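Local coordinates for protein endonuclease V (Homo sapiens, PDB 6OZE) that probably cleaves RNA at or near inosine in a metal-ion-dependent reaction, as an endoribonuclease of the RNase H-like clan, at residues A[187-192]-A[199-204]; A[123-128]-A[148-153]. The protein carries 4 engineered substitutions. One frame throughout, in Å; residues are numbered along the deposited sequence. Where two conformers were deposited one is given.

Contact 1. Residues A[187-192]-A[199-204]; sequences MALRSH and LYISVG
A188 and Y200 meet on one side of the antiparallel hairpin that strands 184-189 and 199-205 form within the mixed central sheet of this RNase H-like domain. They are a non-hydrogen-bonded pair, and their side chains leave the sheet on the same face. The methyl of A188 lies obliquely against the ring, A188 CB to Y200 CE1 4.0 Å. Y200 holds its CG beside its own backbone N and anti to the carbonyl carbon (chi1 -61°), a torsion that carries CD1 and CE1 along A188 while the hydroxyl runs on to a hydrogen bond with H161 NE2 of helix 159-167.

The other face carries M187, L189, L199 and I201. L189 and I201 are diagonal neighbours and touch through their inner carbons, L189 CB to I201 CG1 at 4.1 Å; T216 of helix 209-218 packs on both. In the conformer given, the end of the M187 side chain leads away from strand 199-205, and M187 packs on L209 and V213 of the same helix and on strand 174-178. Past the last bridge, S191 turns its CB onto the branch of L199, with S191 CB to L199 CD1 at 3.6 Å, and its OG is hydrogen-bonded to R223 O, which ties the polar tip down beside apolar carbons.

Two hydrogen-bonded pairs fix this register: M187 with I201, through M187 N to I201 O at 2.9 Å and I201 N to M187 O at 2.8 Å, and L189 with L199, bonded likewise in both directions. The strand segments run at 140° to each other, antiparallel with a marked twist. At the non-hydrogen-bonded pair the gap is bridged by CA-H to O contacts: A188 CA approaches L199 O at 3.3 Å, and Y200 CA approaches M187 O at 3.5 Å.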
loop_
_atom_site.group_PDB
_atom_site.type_symbol
_atom_site.label_atom_id
_atom_site.label_comp_id
_atom_site.label_asym_id
_atom_site.label_seq_id
_atom_site.Cartn_x
_atom_site.Cartn_y
_atom_site.Cartn_z
ATOM N N MET A 187 -8.895 8.821 0.444
ATOM C CA MET A 187 -8.747 10.149 -0.127
ATOM C C MET A 187 -8.084 10.043 -1.489
ATOM O O MET A 187 -7.180 9.227 -1.678
ATOM C CB MET A 187 -7.862 11.021 0.771
ATOM C CG MET A 187 -8.327 11.108 2.211
ATOM S SD MET A 187 -9.627 12.325 2.392
ATOM C CE MET A 187 -8.804 13.633 1.524
ATOM N N ALA A 188 -8.517 10.873 -2.428
ATOM C CA ALA A 188 -7.792 11.039 -3.674
ATOM C C ALA A 188 -6.787 12.152 -3.433
ATOM O O ALA A 188 -7.149 13.209 -2.902
ATOM C CB ALA A 188 -8.743 11.420 -4.813
ATOM N N LEU A 189 -5.539 11.921 -3.809
ATOM C CA LEU A 189 -4.467 12.855 -3.509
ATOM C C LEU A 189 -3.726 13.192 -4.787
ATOM O O LEU A 189 -3.272 12.300 -5.503
ATOM C CB LEU A 189 -3.471 12.207 -2.537
ATOM C CG LEU A 189 -2.127 12.928 -2.388
ATOM C CD1 LEU A 189 -2.312 14.288 -1.728
ATOM C CD2 LEU A 189 -1.140 12.046 -1.610
ATOM N N ARG A 190 -3.620 14.484 -5.086
ATOM C CA ARG A 190 -2.697 14.908 -6.130
ATOM C C ARG A 190 -1.295 14.895 -5.535
ATOM O O ARG A 190 -0.990 15.633 -4.596
ATOM C CB ARG A 190 -3.063 16.285 -6.675
ATOM C CG ARG A 190 -2.098 16.724 -7.763
ATOM C CD ARG A 190 -2.712 17.839 -8.597
ATOM N NE ARG A 190 -1.849 18.264 -9.691
ATOM C CZ ARG A 190 -2.285 18.937 -10.755
ATOM N NH1 ARG A 190 -3.574 19.240 -10.866
ATOM N NH2 ARG A 190 -1.440 19.299 -11.713
ATOM N N SER A 191 -0.443 14.015 -6.047
ATOM C CA SER A 191 0.873 13.841 -5.459
ATOM C C SER A 191 1.969 14.636 -6.155
ATOM O O SER A 191 3.111 14.610 -5.700
ATOM C CB SER A 191 1.229 12.359 -5.452
ATOM O OG SER A 191 1.145 11.856 -6.771
ATOM N N HIS A 192 1.657 15.349 -7.237
ATOM C CA HIS A 192 2.694 16.031 -7.998
ATOM C C HIS A 192 2.062 17.192 -8.746
ATOM O O HIS A 192 0.938 17.077 -9.230
ATOM C CB HIS A 192 3.376 15.063 -8.980
ATOM C CG HIS A 192 4.639 15.592 -9.580
ATOM N ND1 HIS A 192 4.654 16.364 -10.722
ATOM C CD2 HIS A 192 5.932 15.452 -9.204
ATOM C CE1 HIS A 192 5.902 16.678 -11.022
ATOM N NE2 HIS A 192 6.698 16.136 -10.117
ATOM N N LEU A 199 -3.546 9.782 -6.702
ATOM C CA LEU A 199 -3.415 8.503 -6.029
ATOM C C LEU A 199 -4.609 8.308 -5.109
ATOM O O LEU A 199 -5.242 9.265 -4.666
ATOM C CB LEU A 199 -2.159 8.492 -5.167
ATOM C CG LEU A 199 -0.860 8.983 -5.782
ATOM C CD1 LEU A 199 0.212 9.018 -4.699
ATOM C CD2 LEU A 199 -0.439 8.067 -6.909
ATOM N N TYR A 200 -4.927 7.056 -4.820
ATOM C CA TYR A 200 -6.049 6.745 -3.939
ATOM C C TYR A 200 -5.479 6.153 -2.657
ATOM O O TYR A 200 -4.909 5.047 -2.660
ATOM C CB TYR A 200 -7.053 5.827 -4.633
ATOM C CG TYR A 200 -7.610 6.494 -5.855
ATOM C CD1 TYR A 200 -8.676 7.385 -5.754
ATOM C CD2 TYR A 200 -7.031 6.316 -7.102
ATOM C CE1 TYR A 200 -9.174 8.030 -6.859
ATOM C CE2 TYR A 200 -7.527 6.961 -8.215
ATOM C CZ TYR A 200 -8.601 7.822 -8.089
ATOM O OH TYR A 200 -9.101 8.472 -9.193
ATOM N N ILE A 201 -5.618 6.895 -1.565
ATOM C CA ILE A 201 -4.959 6.590 -0.301
ATOM C C ILE A 201 -5.997 6.064 0.677
ATOM O O ILE A 201 -7.084 6.634 0.802
ATOM C CB ILE A 201 -4.302 7.856 0.280
ATOM C CG1 ILE A 201 -3.404 8.541 -0.767
ATOM C CG2 ILE A 201 -3.553 7.516 1.584
ATOM C CD1 ILE A 201 -2.367 7.639 -1.374
ATOM N N SER A 202 -5.655 4.985 1.393
ATOM C CA SER A 202 -6.546 4.524 2.446
ATOM C C SER A 202 -5.724 3.965 3.595
ATOM O O SER A 202 -4.545 3.628 3.436
ATOM C CB SER A 202 -7.569 3.521 1.919
ATOM O OG SER A 202 -6.904 2.369 1.400
ATOM N N VAL A 203 -6.347 3.936 4.774
ATOM C CA VAL A 203 -5.674 3.413 5.958
ATOM C C VAL A 203 -5.477 1.918 5.802
ATOM O O VAL A 203 -6.412 1.187 5.462
ATOM C CB VAL A 203 -6.506 3.696 7.214
ATOM C CG1 VAL A 203 -5.931 2.951 8.412
ATOM C CG2 VAL A 203 -6.577 5.201 7.484
ATOM N N GLY A 204 -4.261 1.457 6.078
ATOM C CA GLY A 204 -4.038 0.043 6.271
ATOM C C GLY A 204 -4.215 -0.326 7.729
ATOM O O GLY A 204 -5.133 -1.067 8.089
#

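Contact 2. Residues A[123-128]-A[148-153]; sequences LHHRGF and KLLQVD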
loop_
_atom_site.group_PDB
_atom_site.type_symbol
_atom_site.label_atom_id
_atom_site.label_comp_id
_atom_site.label_asym_id
_atom_site.label_seq_id
_atom_site.Cartn_x
_atom_site.Cartn_y
_atom_site.Cartn_z
ATOM N N LEU A 123 -10.163 0.749 1.832
ATOM C CA LEU A 123 -10.899 0.978 0.585
ATOM C C LEU A 123 -10.783 -0.316 -0.210
ATOM O O LEU A 123 -9.851 -0.508 -0.992
ATOM C CB LEU A 123 -10.302 2.157 -0.175
ATOM C CG LEU A 123 -11.091 2.868 -1.287
ATOM C CD1 LEU A 123 -10.305 4.067 -1.812
ATOM C CD2 LEU A 123 -11.462 1.948 -2.438
ATOM N N HIS A 124 -11.748 -1.206 -0.013
ATOM C CA HIS A 124 -11.617 -2.570 -0.502
ATOM C C HIS A 124 -12.981 -3.238 -0.423
ATOM O O HIS A 124 -13.854 -2.814 0.339
ATOM C CB HIS A 124 -10.578 -3.318 0.340
ATOM C CG HIS A 124 -10.370 -4.747 -0.059
ATOM N ND1 HIS A 124 -10.983 -5.792 0.591
ATOM C CD2 HIS A 124 -9.598 -5.300 -1.024
ATOM C CE1 HIS A 124 -10.606 -6.933 0.039
ATOM N NE2 HIS A 124 -9.768 -6.662 -0.944
ATOM N N HIS A 125 -13.139 -4.309 -1.213
ATOM C CA HIS A 125 -14.409 -5.031 -1.295
ATOM C C HIS A 125 -14.965 -5.356 0.085
ATOM O O HIS A 125 -16.180 -5.288 0.308
ATOM C CB HIS A 125 -14.211 -6.346 -2.056
ATOM C CG HIS A 125 -13.567 -6.194 -3.399
ATOM N ND1 HIS A 125 -12.280 -5.730 -3.562
ATOM C CD2 HIS A 125 -14.024 -6.476 -4.641
ATOM C CE1 HIS A 125 -11.977 -5.716 -4.847
ATOM N NE2 HIS A 125 -13.018 -6.165 -5.524
ATOM N N ARG A 126 -14.090 -5.729 1.021
ATOM C CA ARG A 126 -14.499 -6.164 2.349
ATOM C C ARG A 126 -13.928 -5.275 3.448
ATOM O O ARG A 126 -13.886 -5.686 4.612
ATOM C CB ARG A 126 -14.100 -7.627 2.558
ATOM C CG ARG A 126 -14.951 -8.397 3.559
ATOM C CD ARG A 126 -14.816 -9.903 3.357
ATOM N NE ARG A 126 -15.681 -10.384 2.285
ATOM C CZ ARG A 126 -15.313 -10.517 1.013
ATOM N NH1 ARG A 126 -14.080 -10.212 0.634
ATOM N NH2 ARG A 126 -16.187 -10.961 0.118
ATOM N N GLY A 127 -13.505 -4.057 3.108
ATOM C CA GLY A 127 -12.836 -3.221 4.085
ATOM C C GLY A 127 -11.527 -3.785 4.590
ATOM O O GLY A 127 -11.076 -3.405 5.675
ATOM N N PHE A 128 -10.883 -4.668 3.819
ATOM C CA PHE A 128 -9.677 -5.342 4.311
ATOM C C PHE A 128 -8.758 -5.748 3.155
ATOM O O PHE A 128 -8.580 -6.928 2.818
ATOM C CB PHE A 128 -10.033 -6.541 5.194
ATOM C CG PHE A 128 -8.904 -6.982 6.076
ATOM C CD1 PHE A 128 -8.438 -6.143 7.082
ATOM C CD2 PHE A 128 -8.305 -8.217 5.903
ATOM C CE1 PHE A 128 -7.384 -6.527 7.894
ATOM C CE2 PHE A 128 -7.252 -8.600 6.714
ATOM C CZ PHE A 128 -6.804 -7.764 7.717
ATOM N N LYS A 148 -5.281 3.328 -8.938
ATOM C CA LYS A 148 -6.599 3.407 -9.551
ATOM C C LYS A 148 -7.674 3.225 -8.488
ATOM O O LYS A 148 -7.442 2.641 -7.426
ATOM C CB LYS A 148 -6.779 2.385 -10.685
ATOM C CG LYS A 148 -6.626 0.938 -10.268
ATOM C CD LYS A 148 -6.898 0.008 -11.447
ATOM C CE LYS A 148 -6.382 -1.402 -11.187
ATOM N NZ LYS A 148 -7.001 -2.024 -9.983
ATOM N N LEU A 149 -8.866 3.731 -8.796
ATOM C CA LEU A 149 -9.981 3.723 -7.856
ATOM C C LEU A 149 -10.686 2.370 -7.867
ATOM O O LEU A 149 -11.207 1.939 -8.902
ATOM C CB LEU A 149 -10.964 4.833 -8.221
ATOM C CG LEU A 149 -12.192 4.910 -7.316
ATOM C CD1 LEU A 149 -11.763 5.236 -5.890
ATOM C CD2 LEU A 149 -13.184 5.945 -7.841
ATOM N N LEU A 150 -10.718 1.708 -6.713
ATOM C CA LEU A 150 -11.496 0.486 -6.548
ATOM C C LEU A 150 -12.951 0.871 -6.309
ATOM O O LEU A 150 -13.259 1.573 -5.340
ATOM C CB LEU A 150 -10.968 -0.299 -5.349
ATOM C CG LEU A 150 -10.411 -1.711 -5.536
ATOM C CD1 LEU A 150 -10.228 -2.385 -4.177
ATOM C CD2 LEU A 150 -11.298 -2.543 -6.447
ATOM N N GLN A 151 -13.852 0.416 -7.178
ATOM C CA GLN A 151 -15.243 0.874 -7.133
ATOM C C GLN A 151 -16.061 -0.017 -6.198
ATOM O O GLN A 151 -16.820 -0.892 -6.618
ATOM C CB GLN A 151 -15.827 0.957 -8.538
ATOM C CG GLN A 151 -15.194 2.056 -9.387
ATOM C CD GLN A 151 -15.833 2.193 -10.758
ATOM O OE1 GLN A 151 -15.774 3.255 -11.380
ATOM N NE2 GLN A 151 -16.444 1.114 -11.238
ATOM N N VAL A 152 -15.917 0.242 -4.895
ATOM C CA VAL A 152 -16.581 -0.524 -3.847
ATOM C C VAL A 152 -17.371 0.416 -2.942
ATOM O O VAL A 152 -17.097 1.616 -2.860
ATOM C CB VAL A 152 -15.589 -1.363 -3.016
ATOM C CG1 VAL A 152 -14.905 -2.408 -3.891
ATOM C CG2 VAL A 152 -14.570 -0.461 -2.348
ATOM N N ASP A 153 -18.359 -0.159 -2.248
ATOM C CA ASP A 153 -19.237 0.591 -1.340
ATOM C C ASP A 153 -19.828 1.823 -2.023
ATOM O O ASP A 153 -19.857 2.922 -1.465
ATOM C CB ASP A 153 -18.539 0.949 -0.021
ATOM C CG ASP A 153 -19.508 1.483 1.038
ATOM O OD1 ASP A 153 -20.737 1.335 0.860
ATOM O OD2 ASP A 153 -19.041 2.060 2.042
#
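L150 reaches across to L123, H124 and H125, and its side chain can be followed outward. L150 CB lies 3.7 Å from L123 CD2, the two leucines sliding past each other in opposite directions. The first torsion is unstaggered (chi1 -119°) and places both methyls toward H125: L150 CD1 meets L123 O at 3.7 Å and the backbone of H124, and also lies near the H125 ring, while L150 CD2 comes to H125 CE1 at 3.6 Å. This last approach is oblique, and the two side chains cross at about a right angle.

The same ring has V152 CG1 over one face, 4.2 Å from its centroid and 13° off the normal, a CH-pi contact. V152 CG2 instead lies 3.6 Å from H124 O and also meets L123 CD2. No hydrogen bond spans the segments; the fit rests on apolar and CH-pi contacts and on methyls packed against backbone carbonyls, L123 CD2 to L150 O being closest at 3.4 Å.

An alanine at L150 keeps CB against L123 CD2 but would probably leave H125 CE1 without the two methyls it rests on, open a gap between the loops and set the imidazole freer to turn.

H124 to G127 form a type I beta turn, closed by G127 N to H124 O at 3.1 Å. The arrangement is a surface meeting of two strand-to-helix connections, following the adjacent parallel strands 115-118 and 142-146 of the RNase H-like sheet.

Contact 1 is buried and contact 2 lies at the surface, their centres about 13 Å apart. The first joins two neighbouring strands and takes its register from paired backbone hydrogen bonds; the second joins two irregular loops with no hydrogen bond between them, relying on side-chain carbon set against other side chains, an imidazole face and backbone carbonyl oxygens. They touch directly through strand 199-205: the Y200 ring packs on the start of segment 148-153, with Y200 CE2 to L149 N at 3.5 Å, and S202 lies against L123. Strand 142-146, next to 199-205 in the sheet, leads into the 148-153 loop, which places the surface contact beside the hairpin.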